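Local coordinates for protein endo-1,4-beta-xylanase (Pseudoalteromonas haloplanktis, PDB 1H12) that hydrolyses internal beta-1,4 linkages of xylan, as a cold-adapted glycoside hydrolase of family 8 with an alpha/alpha barrel fold, at residues G10-G15 and F397-N402; F149-L154 and P206-Y211; K231-L236 and G290-L295; A158-G161 and N167-N170. One frame throughout, in Å; residues are numbered along the deposited sequence. Where two conformers were deposited one is given.

Contact 1: residues G10-G15 and F397-N402; sequences GAYSSG and FKFYNN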
loop_
_atom_site.group_PDB
_atom_site.type_symbol
_atom_site.label_atom_id
_atom_site.label_comp_id
_atom_site.label_asym_id
_atom_site.label_seq_id
_atom_site.Cartn_x
_atom_site.Cartn_y
_atom_site.Cartn_z
ATOM N N GLY A 10 19.836 -4.331 2.015
ATOM C CA GLY A 10 18.807 -3.276 2.000
ATOM C C GLY A 10 19.217 -1.972 2.677
ATOM O O GLY A 10 20.109 -1.941 3.544
ATOM N N ALA A 11 18.504 -0.923 2.334
ATOM C CA ALA A 11 18.666 0.385 2.948
ATOM C C ALA A 11 18.386 0.345 4.444
ATOM O O ALA A 11 18.997 1.130 5.199
ATOM C CB ALA A 11 17.716 1.365 2.277
ATOM N N TYR A 12 17.524 -0.515 4.883
ATOM C CA TYR A 12 17.260 -0.635 6.346
ATOM C C TYR A 12 18.514 -1.042 7.086
ATOM O O TYR A 12 18.738 -0.547 8.217
ATOM C CB TYR A 12 16.082 -1.585 6.584
ATOM C CG TYR A 12 15.535 -1.649 7.967
ATOM C CD1 TYR A 12 15.529 -0.564 8.829
ATOM C CD2 TYR A 12 14.961 -2.802 8.398
ATOM C CE1 TYR A 12 14.937 -0.661 10.110
ATOM C CE2 TYR A 12 14.385 -2.907 9.659
ATOM C CZ TYR A 12 14.368 -1.826 10.505
ATOM O OH TYR A 12 13.807 -1.985 11.763
ATOM N N SER A 13 19.281 -1.942 6.483
ATOM C CA SER A 13 20.530 -2.339 7.153
ATOM C C SER A 13 21.685 -1.416 6.887
ATOM O O SER A 13 22.526 -1.215 7.807
ATOM C CB SER A 13 20.901 -3.735 6.634
ATOM O OG SER A 13 19.947 -4.712 6.993
ATOM N N SER A 14 21.812 -0.842 5.713
ATOM C CA SER A 14 23.017 -0.054 5.394
ATOM C C SER A 14 22.853 1.392 5.699
ATOM O O SER A 14 23.844 2.081 5.893
ATOM C CB SER A 14 23.321 -0.189 3.906
ATOM O OG SER A 14 22.273 0.462 3.186
ATOM N N GLY A 15 21.625 1.868 5.745
ATOM C CA GLY A 15 21.313 3.265 5.846
ATOM C C GLY A 15 21.413 4.013 4.571
ATOM O O GLY A 15 21.201 5.222 4.558
ATOM N N PHE A 397 11.112 7.400 1.458
ATOM C CA PHE A 397 10.380 6.343 2.144
ATOM C C PHE A 397 11.408 5.564 2.986
ATOM O O PHE A 397 12.161 4.767 2.459
ATOM C CB PHE A 397 9.621 5.483 1.186
ATOM C CG PHE A 397 8.534 4.656 1.856
ATOM C CD1 PHE A 397 8.824 3.571 2.626
ATOM C CD2 PHE A 397 7.217 5.008 1.719
ATOM C CE1 PHE A 397 7.777 2.812 3.234
ATOM C CE2 PHE A 397 6.189 4.246 2.270
ATOM C CZ PHE A 397 6.494 3.184 3.055
ATOM N N LYS A 398 11.496 5.907 4.264
ATOM C CA LYS A 398 12.531 5.405 5.160
ATOM C C LYS A 398 11.926 4.743 6.371
ATOM O O LYS A 398 10.811 5.050 6.764
ATOM C CB LYS A 398 13.442 6.530 5.610
ATOM C CG LYS A 398 14.147 7.277 4.504
ATOM C CD LYS A 398 15.122 8.303 5.075
ATOM C CE LYS A 398 15.929 9.047 3.987
ATOM N NZ LYS A 398 16.741 10.093 4.535
ATOM N N PHE A 399 12.699 3.844 6.999
ATOM C CA PHE A 399 12.304 3.211 8.246
ATOM C C PHE A 399 13.003 3.908 9.406
ATOM O O PHE A 399 14.246 3.952 9.451
ATOM C CB PHE A 399 12.674 1.735 8.271
ATOM C CG PHE A 399 11.880 0.832 7.381
ATOM C CD1 PHE A 399 10.934 1.277 6.459
ATOM C CD2 PHE A 399 12.087 -0.532 7.460
ATOM C CE1 PHE A 399 10.237 0.359 5.670
ATOM C CE2 PHE A 399 11.430 -1.449 6.649
ATOM C CZ PHE A 399 10.480 -1.002 5.775
ATOM N N TYR A 400 12.238 4.459 10.318
ATOM C CA TYR A 400 12.757 5.160 11.502
ATOM C C TYR A 400 12.553 4.270 12.725
ATOM O O TYR A 400 11.449 4.065 13.196
ATOM C CB TYR A 400 11.992 6.505 11.705
ATOM C CG TYR A 400 12.193 7.492 10.596
ATOM C CD1 TYR A 400 11.413 7.490 9.448
ATOM C CD2 TYR A 400 13.210 8.439 10.668
ATOM C CE1 TYR A 400 11.629 8.403 8.439
ATOM C CE2 TYR A 400 13.411 9.359 9.677
ATOM C CZ TYR A 400 12.640 9.338 8.539
ATOM O OH TYR A 400 12.891 10.241 7.553
ATOM N N ASN A 401 13.635 3.658 13.213
ATOM C CA ASN A 401 13.536 2.790 14.364
ATOM C C ASN A 401 13.339 3.550 15.632
ATOM O O ASN A 401 13.901 4.641 15.839
ATOM C CB ASN A 401 14.807 1.944 14.546
ATOM C CG ASN A 401 14.853 0.739 13.678
ATOM O OD1 ASN A 401 13.829 0.207 13.219
ATOM N ND2 ASN A 401 16.094 0.270 13.399
ATOM N N ASN A 402 12.597 2.964 16.557
ATOM C CA ASN A 402 12.513 3.422 17.907
ATOM C C ASN A 402 13.756 3.040 18.655
ATOM O O ASN A 402 14.434 2.063 18.307
ATOM C CB ASN A 402 11.266 2.823 18.575
ATOM C CG ASN A 402 10.028 3.477 18.057
ATOM O OD1 ASN A 402 9.370 2.926 17.057
ATOM N ND2 ASN A 402 9.743 4.608 18.542
#
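Phe399 is the first residue of the extended tail 397-402 to meet Tyr12, which reaches over from the short helix 11-14. The edge of the Phe399 ring turns toward the face of the tyrosine: CD2 of Phe399 stands 3.5 Å above the plane of the Tyr12 ring, over its centre. With the centroids 4.9 Å apart and the planes at 71°, the pair is T-shaped (edge-to-face). CB of Phe399 also touches, 3.7 Å from Tyr12 CD1. Two residues further along the tail, Asn401 comes to the hydroxyl end of the same ring and near its plane. Tyr12 OH donates to Asn401 OD1 over 2.6 Å, arriving in the carbonyl plane on a lone pair with a C=O...donor angle of 125°. In Tyr12, CG lies anti to the backbone N (chi1 -170°), which carries the ring off the helix and across the tail. Both oxygens have a second bond, from Asn214 ND2 to Tyr12 OH and from Asn215 ND2 to Asn401 OD1, so the end of helix 206-215 secures this polar end. A leucine in place of Tyr12 would probably leave Asn401 OD1 without its hydroxyl donor and Phe399 CD2 without a ring face to rest on. The contact joins the two ends of the chain, a short N-terminal helix and the C-terminal tail, against the helices of the alpha/alpha barrel known for family 8 glycoside hydrolases.

Contact 2: residues F149-L154 and P206-Y211; sequences FAFALL and PAFYDY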
loop_
_atom_site.group_PDB
_atom_site.type_symbol
_atom_site.label_atom_id
_atom_site.label_comp_id
_atom_site.label_asym_id
_atom_site.label_seq_id
_atom_site.Cartn_x
_atom_site.Cartn_y
_atom_site.Cartn_z
ATOM N N PHE A 149 -1.289 1.257 9.247
ATOM C CA PHE A 149 -1.442 2.030 10.448
ATOM C C PHE A 149 -0.332 1.709 11.439
ATOM O O PHE A 149 0.264 2.604 12.048
ATOM C CB PHE A 149 -2.787 1.774 11.165
ATOM C CG PHE A 149 -4.042 2.356 10.532
ATOM C CD1 PHE A 149 -4.100 3.674 10.091
ATOM C CD2 PHE A 149 -5.207 1.622 10.482
ATOM C CE1 PHE A 149 -5.263 4.210 9.615
ATOM C CE2 PHE A 149 -6.384 2.167 10.005
ATOM C CZ PHE A 149 -6.403 3.474 9.564
ATOM N N ALA A 150 -0.072 0.399 11.648
ATOM C CA ALA A 150 0.986 0.017 12.592
ATOM C C ALA A 150 2.330 0.565 12.168
ATOM O O ALA A 150 3.095 1.097 12.980
ATOM C CB ALA A 150 1.045 -1.489 12.703
ATOM N N PHE A 151 2.639 0.411 10.886
ATOM C CA PHE A 151 3.877 0.931 10.321
ATOM C C PHE A 151 3.996 2.444 10.571
ATOM O O PHE A 151 5.023 2.946 11.044
ATOM C CB PHE A 151 3.936 0.611 8.833
ATOM C CG PHE A 151 5.159 1.141 8.155
ATOM C CD1 PHE A 151 6.416 0.548 8.321
ATOM C CD2 PHE A 151 5.080 2.245 7.329
ATOM C CE1 PHE A 151 7.538 1.047 7.746
ATOM C CE2 PHE A 151 6.192 2.756 6.712
ATOM C CZ PHE A 151 7.441 2.161 6.926
ATOM N N ALA A 152 2.966 3.186 10.195
ATOM C CA ALA A 152 3.007 4.613 10.325
ATOM C C ALA A 152 3.141 5.075 11.765
ATOM O O ALA A 152 3.906 6.003 12.072
ATOM C CB ALA A 152 1.754 5.205 9.669
ATOM N N LEU A 153 2.424 4.428 12.686
ATOM C CA LEU A 153 2.467 4.756 14.104
ATOM C C LEU A 153 3.842 4.489 14.724
ATOM O O LEU A 153 4.335 5.278 15.547
ATOM C CB LEU A 153 1.359 4.028 14.844
ATOM C CG LEU A 153 -0.050 4.551 14.564
ATOM C CD1 LEU A 153 -1.074 3.493 14.952
ATOM C CD2 LEU A 153 -0.330 5.862 15.289
ATOM N N LEU A 154 4.478 3.373 14.346
ATOM C CA LEU A 154 5.812 3.108 14.855
ATOM C C LEU A 154 6.780 4.165 14.413
ATOM O O LEU A 154 7.654 4.602 15.189
ATOM C CB LEU A 154 6.303 1.734 14.396
ATOM C CG LEU A 154 5.703 0.519 15.104
ATOM C CD1 LEU A 154 6.131 -0.729 14.372
ATOM C CD2 LEU A 154 6.099 0.471 16.582
ATOM N N PRO A 206 6.932 -7.518 2.989
ATOM C CA PRO A 206 7.769 -8.265 3.928
ATOM C C PRO A 206 8.645 -7.372 4.815
ATOM O O PRO A 206 8.770 -7.623 6.004
ATOM C CB PRO A 206 8.569 -9.208 3.036
ATOM C CG PRO A 206 7.645 -9.445 1.870
ATOM C CD PRO A 206 6.976 -8.099 1.624
ATOM N N ALA A 207 9.186 -6.296 4.255
ATOM C CA ALA A 207 10.044 -5.409 5.009
ATOM C C ALA A 207 9.315 -4.785 6.168
ATOM O O ALA A 207 9.948 -4.471 7.193
ATOM C CB ALA A 207 10.630 -4.344 4.103
ATOM N N PHE A 208 8.013 -4.514 6.040
ATOM C CA PHE A 208 7.277 -3.983 7.192
ATOM C C PHE A 208 7.376 -4.947 8.378
ATOM O O PHE A 208 7.493 -4.514 9.512
ATOM C CB PHE A 208 5.792 -3.735 6.876
ATOM C CG PHE A 208 5.480 -2.496 6.077
ATOM C CD1 PHE A 208 6.453 -1.699 5.519
ATOM C CD2 PHE A 208 4.145 -2.128 5.924
ATOM C CE1 PHE A 208 6.098 -0.572 4.785
ATOM C CE2 PHE A 208 3.802 -1.041 5.180
ATOM C CZ PHE A 208 4.766 -0.253 4.601
ATOM N N TYR A 209 7.274 -6.247 8.114
ATOM C CA TYR A 209 7.285 -7.217 9.201
ATOM C C TYR A 209 8.663 -7.241 9.877
ATOM O O TYR A 209 8.754 -7.390 11.102
ATOM C CB TYR A 209 6.885 -8.591 8.709
ATOM C CG TYR A 209 5.620 -8.600 7.868
ATOM C CD1 TYR A 209 4.451 -7.998 8.262
ATOM C CD2 TYR A 209 5.642 -9.232 6.639
ATOM C CE1 TYR A 209 3.335 -8.031 7.460
ATOM C CE2 TYR A 209 4.514 -9.255 5.825
ATOM C CZ TYR A 209 3.372 -8.666 6.218
ATOM O OH TYR A 209 2.306 -8.700 5.336
ATOM N N ASP A 210 9.747 -7.106 9.093
ATOM C CA ASP A 210 11.063 -7.000 9.698
ATOM C C ASP A 210 11.201 -5.759 10.546
ATOM O O ASP A 210 11.812 -5.801 11.615
ATOM C CB ASP A 210 12.116 -6.973 8.579
ATOM C CG ASP A 210 12.357 -8.312 7.944
ATOM O OD1 ASP A 210 12.657 -9.244 8.728
ATOM O OD2 ASP A 210 12.272 -8.466 6.728
ATOM N N TYR A 211 10.620 -4.634 10.096
ATOM C CA TYR A 211 10.606 -3.412 10.898
ATOM C C TYR A 211 9.776 -3.636 12.184
ATOM O O TYR A 211 10.210 -3.239 13.277
ATOM C CB TYR A 211 10.002 -2.292 10.023
ATOM C CG TYR A 211 9.830 -0.973 10.711
ATOM C CD1 TYR A 211 10.890 -0.156 11.010
ATOM C CD2 TYR A 211 8.560 -0.523 11.056
ATOM C CE1 TYR A 211 10.700 1.064 11.661
ATOM C CE2 TYR A 211 8.364 0.712 11.633
ATOM C CZ TYR A 211 9.433 1.484 11.995
ATOM O OH TYR A 211 9.189 2.662 12.673
#
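Phe151 and Phe208 form the stacking part of this helix-helix contact. Their rings lie face to face, the planes 8° apart and the centroids separated by 3.9 Å. With CG of Phe151 anti to the backbone N, its ring is carried across to Phe208. Overlap is extensive, CE1 of Phe208 sitting over the centre of the Phe151 ring. A CH-pi approach adds to it: Phe151 CB stands 4.2 Å from the centroid of the Phe208 ring, over its face. The second aromatic pair is an offset edge-to-face one, in which the edge of Phe151 turns toward the face of Tyr211 at 63°, with Phe151 CD1 3.6 Å from Tyr211 CD2. Aliphatic packing comes from Leu154, whose CB lies 3.6 Å from Tyr211 CE2 and whose CD1 touches the same ring. An alanine in place of Phe151 would probably open a gap between Phe208 and Tyr211 and leave the Phe208 face without its stacking partner. Helices 149-154 and 206-211 cross at 47° with their axes 10.5 Å apart. No hydrogen bond links the two segments, and the one polar group in the cluster, Tyr211 OH, bonds to Tyr400 O; cohesion therefore rests on buried aromatic and apolar packing.

Contact 3: residues K231-L236 and G290-L295; sequences KSRTLL and GLDAHL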
loop_
_atom_site.group_PDB
_atom_site.type_symbol
_atom_site.label_atom_id
_atom_site.label_comp_id
_atom_site.label_asym_id
_atom_site.label_seq_id
_atom_site.Cartn_x
_atom_site.Cartn_y
_atom_site.Cartn_z
ATOM N N LYS A 231 7.800 -15.878 5.867
ATOM C CA LYS A 231 6.663 -16.551 5.260
ATOM C C LYS A 231 6.053 -15.661 4.178
ATOM O O LYS A 231 5.483 -16.215 3.219
ATOM C CB LYS A 231 5.630 -16.908 6.316
ATOM C CG LYS A 231 6.012 -18.164 7.110
ATOM C CD LYS A 231 4.914 -18.582 8.050
ATOM C CE LYS A 231 5.136 -19.875 8.743
ATOM N NZ LYS A 231 4.079 -20.143 9.830
ATOM N N SER A 232 6.149 -14.349 4.316
ATOM C CA SER A 232 5.593 -13.446 3.326
ATOM C C SER A 232 6.428 -13.486 2.038
ATOM O O SER A 232 5.880 -13.527 0.932
ATOM C CB SER A 232 5.494 -12.052 3.896
ATOM O OG SER A 232 4.934 -11.161 2.948
ATOM N N ARG A 233 7.740 -13.466 2.203
ATOM C CA ARG A 233 8.597 -13.627 1.030
ATOM C C ARG A 233 8.333 -14.983 0.363
ATOM O O ARG A 233 8.333 -15.068 -0.870
ATOM C CB ARG A 233 10.061 -13.417 1.375
ATOM C CG ARG A 233 10.358 -12.015 1.879
ATOM C CD ARG A 233 11.822 -11.653 1.923
ATOM N NE ARG A 233 11.988 -10.318 2.394
ATOM C CZ ARG A 233 12.087 -9.955 3.668
ATOM N NH1 ARG A 233 12.264 -10.840 4.650
ATOM N NH2 ARG A 233 12.034 -8.679 3.970
ATOM N N THR A 234 8.139 -16.037 1.144
ATOM C CA THR A 234 7.849 -17.334 0.570
ATOM C C THR A 234 6.536 -17.315 -0.189
ATOM O O THR A 234 6.435 -17.849 -1.298
ATOM C CB THR A 234 7.890 -18.397 1.649
ATOM O OG1 THR A 234 9.196 -18.468 2.167
ATOM C CG2 THR A 234 7.473 -19.792 1.060
ATOM N N LEU A 235 5.516 -16.696 0.381
ATOM C CA LEU A 235 4.225 -16.596 -0.295
ATOM C C LEU A 235 4.382 -15.860 -1.628
ATOM O O LEU A 235 3.858 -16.305 -2.652
ATOM C CB LEU A 235 3.203 -15.903 0.641
ATOM C CG LEU A 235 1.793 -15.636 0.128
ATOM C CD1 LEU A 235 1.666 -14.483 -0.807
ATOM C CD2 LEU A 235 1.167 -16.851 -0.460
ATOM N N LEU A 236 5.052 -14.716 -1.597
ATOM C CA LEU A 236 5.243 -13.967 -2.821
ATOM C C LEU A 236 6.062 -14.728 -3.845
ATOM O O LEU A 236 5.732 -14.744 -5.026
ATOM C CB LEU A 236 5.838 -12.583 -2.549
ATOM C CG LEU A 236 4.886 -11.591 -1.866
ATOM C CD1 LEU A 236 5.638 -10.338 -1.517
ATOM C CD2 LEU A 236 3.655 -11.308 -2.754
ATOM N N GLY A 290 9.317 -4.025 -5.105
ATOM C CA GLY A 290 10.327 -2.955 -5.188
ATOM C C GLY A 290 10.681 -2.406 -3.807
ATOM O O GLY A 290 11.852 -2.195 -3.485
ATOM N N LEU A 291 9.656 -2.106 -2.998
ATOM C CA LEU A 291 9.860 -1.650 -1.654
ATOM C C LEU A 291 10.761 -2.625 -0.881
ATOM O O LEU A 291 11.736 -2.236 -0.251
ATOM C CB LEU A 291 8.490 -1.435 -0.983
ATOM C CG LEU A 291 8.434 -0.936 0.426
ATOM C CD1 LEU A 291 6.978 -0.556 0.738
ATOM C CD2 LEU A 291 8.933 -1.898 1.485
ATOM N N ASP A 292 10.403 -3.903 -0.935
ATOM C CA ASP A 292 11.130 -4.908 -0.203
ATOM C C ASP A 292 12.573 -4.999 -0.684
ATOM O O ASP A 292 13.516 -5.122 0.134
ATOM C CB ASP A 292 10.454 -6.243 -0.264
ATOM C CG ASP A 292 11.011 -7.199 0.763
ATOM O OD1 ASP A 292 11.621 -8.239 0.377
ATOM O OD2 ASP A 292 10.859 -6.919 1.968
ATOM N N ALA A 293 12.764 -4.988 -1.998
ATOM C CA ALA A 293 14.114 -5.039 -2.523
ATOM C C ALA A 293 14.959 -3.859 -2.035
ATOM O O ALA A 293 16.110 -4.004 -1.659
ATOM C CB ALA A 293 14.065 -5.065 -4.050
ATOM N N HIS A 294 14.387 -2.658 -2.099
ATOM C CA HIS A 294 15.086 -1.447 -1.677
ATOM C C HIS A 294 15.421 -1.510 -0.204
ATOM O O HIS A 294 16.575 -1.294 0.217
ATOM C CB HIS A 294 14.214 -0.226 -1.987
ATOM C CG HIS A 294 14.900 1.063 -1.741
ATOM N ND1 HIS A 294 14.219 2.239 -1.511
ATOM C CD2 HIS A 294 16.216 1.393 -1.713
ATOM C CE1 HIS A 294 15.102 3.226 -1.353
ATOM N NE2 HIS A 294 16.334 2.739 -1.468
ATOM N N LEU A 295 14.420 -1.788 0.635
ATOM C CA LEU A 295 14.597 -1.713 2.080
ATOM C C LEU A 295 15.348 -2.899 2.651
ATOM O O LEU A 295 16.094 -2.693 3.618
ATOM C CB LEU A 295 13.221 -1.570 2.762
ATOM C CG LEU A 295 12.712 -0.161 2.918
ATOM C CD1 LEU A 295 13.477 0.608 4.008
ATOM C CD2 LEU A 295 12.709 0.626 1.607
#
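Arg233 and Asp292 carry the whole of this contact, holding together two helical segments whose closest CA atoms, those of Arg233 and Asp292, are 9.2 Å apart. Its tight part is a side-on, two-nitrogen salt bridge. Arg233 NE donates to Asp292 OD1 over 2.9 Å with a nearly straight N-H...O angle of 165°, while Arg233 NH2 reaches Asp292 OD2 at the same length, 2.9 Å. Each nitrogen thus takes a separate oxygen, and both oxygens are approached from the syn side. Guanidinium and carboxylate planes lie 27° apart, close to coplanar, and the two hydrogen bonds together resist rotation of either group. The arginine gets there by an extended chain from CG to NE, while a chi1 of -166° in Asp292 swings its carboxylate away from the backbone N and out toward the arginine.

Beyond this pair the two segments are loosely related. They bury just 89 Å² between them, and Leu236, though its CB is directed at helix 290-295, stops 6.4 Å short. Arg233 is partly exposed, whereas Asp292 is buried. Other parts of the fold contribute here: Arg233 NH2 is shared with Asp210 OD2, and Asp292 OD1 also takes a bond from His302 NE2. Asp292 packs against the first turn of helix 206-215, whose positive helix end would probably help stabilise its charge. A charged network spanning several helices of an alpha/alpha barrel, with one arginine held between two carboxylates, is the motif formed here.

Contact 4: residues A158-G161 and N167-N170; sequences ARWG and NYYN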
loop_
_atom_site.group_PDB
_atom_site.type_symbol
_atom_site.label_atom_id
_atom_site.label_comp_id
_atom_site.label_asym_id
_atom_site.label_seq_id
_atom_site.Cartn_x
_atom_site.Cartn_y
_atom_site.Cartn_z
ATOM N N ALA A 158 8.924 7.051 16.627
ATOM C CA ALA A 158 10.361 7.229 16.488
ATOM C C ALA A 158 10.741 8.655 16.172
ATOM O O ALA A 158 11.747 9.148 16.662
ATOM C CB ALA A 158 10.904 6.298 15.427
ATOM N N ARG A 159 9.974 9.339 15.333
ATOM C CA ARG A 159 10.310 10.680 14.908
ATOM C C ARG A 159 9.917 11.737 15.912
ATOM O O ARG A 159 10.637 12.734 16.068
ATOM C CB ARG A 159 9.712 11.023 13.549
ATOM C CG ARG A 159 10.170 10.086 12.405
ATOM C CD ARG A 159 9.954 10.682 11.054
ATOM N NE ARG A 159 10.948 11.740 10.824
ATOM C CZ ARG A 159 11.040 12.468 9.726
ATOM N NH1 ARG A 159 12.029 13.349 9.618
ATOM N NH2 ARG A 159 10.167 12.319 8.717
ATOM N N TRP A 160 8.775 11.554 16.558
ATOM C CA TRP A 160 8.144 12.607 17.326
ATOM C C TRP A 160 8.017 12.361 18.813
ATOM O O TRP A 160 7.684 13.286 19.579
ATOM C CB TRP A 160 6.753 12.903 16.714
ATOM C CG TRP A 160 6.760 13.254 15.291
ATOM C CD1 TRP A 160 7.719 13.934 14.604
ATOM C CD2 TRP A 160 5.748 12.903 14.303
ATOM N NE1 TRP A 160 7.396 14.023 13.282
ATOM C CE2 TRP A 160 6.177 13.405 13.074
ATOM C CE3 TRP A 160 4.552 12.211 14.359
ATOM C CZ2 TRP A 160 5.432 13.277 11.908
ATOM C CZ3 TRP A 160 3.798 12.072 13.212
ATOM C CH2 TRP A 160 4.243 12.576 11.995
ATOM N N GLY A 161 8.209 11.127 19.256
ATOM C CA GLY A 161 7.996 10.767 20.641
ATOM C C GLY A 161 6.523 10.656 20.982
ATOM O O GLY A 161 5.624 10.870 20.122
ATOM N N ASN A 167 0.117 8.645 22.261
ATOM C CA ASN A 167 1.224 7.713 22.545
ATOM C C ASN A 167 1.259 6.810 21.322
ATOM O O ASN A 167 0.608 5.769 21.276
ATOM C CB ASN A 167 0.991 6.942 23.831
ATOM C CG ASN A 167 2.193 6.166 24.235
ATOM O OD1 ASN A 167 2.897 5.617 23.425
ATOM N ND2 ASN A 167 2.443 6.127 25.536
ATOM N N TYR A 168 1.947 7.272 20.276
ATOM C CA TYR A 168 2.014 6.562 19.041
ATOM C C TYR A 168 2.482 5.145 19.241
ATOM O O TYR A 168 1.995 4.208 18.572
ATOM C CB TYR A 168 2.927 7.242 18.043
ATOM C CG TYR A 168 2.638 8.687 17.719
ATOM C CD1 TYR A 168 1.504 9.074 16.982
ATOM C CD2 TYR A 168 3.505 9.676 18.116
ATOM C CE1 TYR A 168 1.289 10.380 16.648
ATOM C CE2 TYR A 168 3.285 11.004 17.778
ATOM C CZ TYR A 168 2.173 11.357 17.060
ATOM O OH TYR A 168 1.967 12.692 16.762
ATOM N N TYR A 169 3.488 4.954 20.092
ATOM C CA TYR A 169 4.068 3.642 20.286
ATOM C C TYR A 169 3.039 2.685 20.854
ATOM O O TYR A 169 2.880 1.557 20.371
ATOM C CB TYR A 169 5.303 3.725 21.189
ATOM C CG TYR A 169 6.036 2.398 21.236
ATOM C CD1 TYR A 169 6.797 1.977 20.182
ATOM C CD2 TYR A 169 5.896 1.537 22.302
ATOM C CE1 TYR A 169 7.413 0.721 20.180
ATOM C CE2 TYR A 169 6.480 0.312 22.329
ATOM C CZ TYR A 169 7.261 -0.098 21.256
ATOM O OH TYR A 169 7.833 -1.365 21.295
ATOM N N ASN A 170 2.331 3.092 21.919
ATOM C CA ASN A 170 1.336 2.231 22.478
ATOM C C ASN A 170 0.235 1.922 21.454
ATOM O O ASN A 170 -0.264 0.786 21.376
ATOM C CB ASN A 170 0.668 2.860 23.722
#
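Tyr168 lies against Trp160 and Gly161 where helix 143-160 ends and helix 168-182 begins, two consecutive helices joined by a short connection in the largely helical fold of a family 8 enzyme, an alpha/alpha barrel. Tyr168, the residue most buried by the contact, spans the connection between the helices with its hydroxyl end beside the indole. Its OH is 3.6 Å from Trp160 CE3, and its CZ is 3.7 Å from the same carbon. The six-membered ring of Trp160 and the phenol ring are inclined at 59° with centroids 5.7 Å apart, an oblique packing. The phenol lies in that direction because Tyr168 CG is anti to the carbonyl carbon (chi1 -55°). Neither polar end is satisfied by the partner ring: Tyr168 OH bonds to Asp97 OD1 and Gln93 NE2, and Trp160 NE1 to Asn91 OD1. Phe96 also meets both rings, which ties this helix junction to helix 93-107. Gly161 is the first residue to leave the helical path, with a positive phi of 75°, and it contributes only backbone. Its O lies at the edge of the tyrosine ring, near the ring plane, 3.2 Å from Tyr168 CD2. The second helix starts with Asn167 as N-cap: Asn170 N donates to Asn167 OD1 over 3.0 Å, from above the carbonyl plane of the side-chain amide.

How the contacts relate
Contact 1 closes the chain around the other three, all nested within its loop. It rests on contact 2, 11 Å away between centres: the hydrogen bond between Tyr211 OH and Tyr400 O, 2.7 Å, joins the two, and Phe399 CE1 packs 3.5 Å from Phe151 CE1. Contact 3 supplies backbone oxygens to helix 11-14, with His294 O 2.9 Å from Ala11 N. Contacts 2 and 3 are joined by the salt bridge from Asp210 OD2 to Arg233 NH2, 2.8 Å. Contact 4 shares helix 143-160 with contact 2 and is about 26 Å between centres from contact 3. The observed xylose pocket uses Gln327, Gly341, Glu342, Tyr378 and Asn382, none of them in these segments.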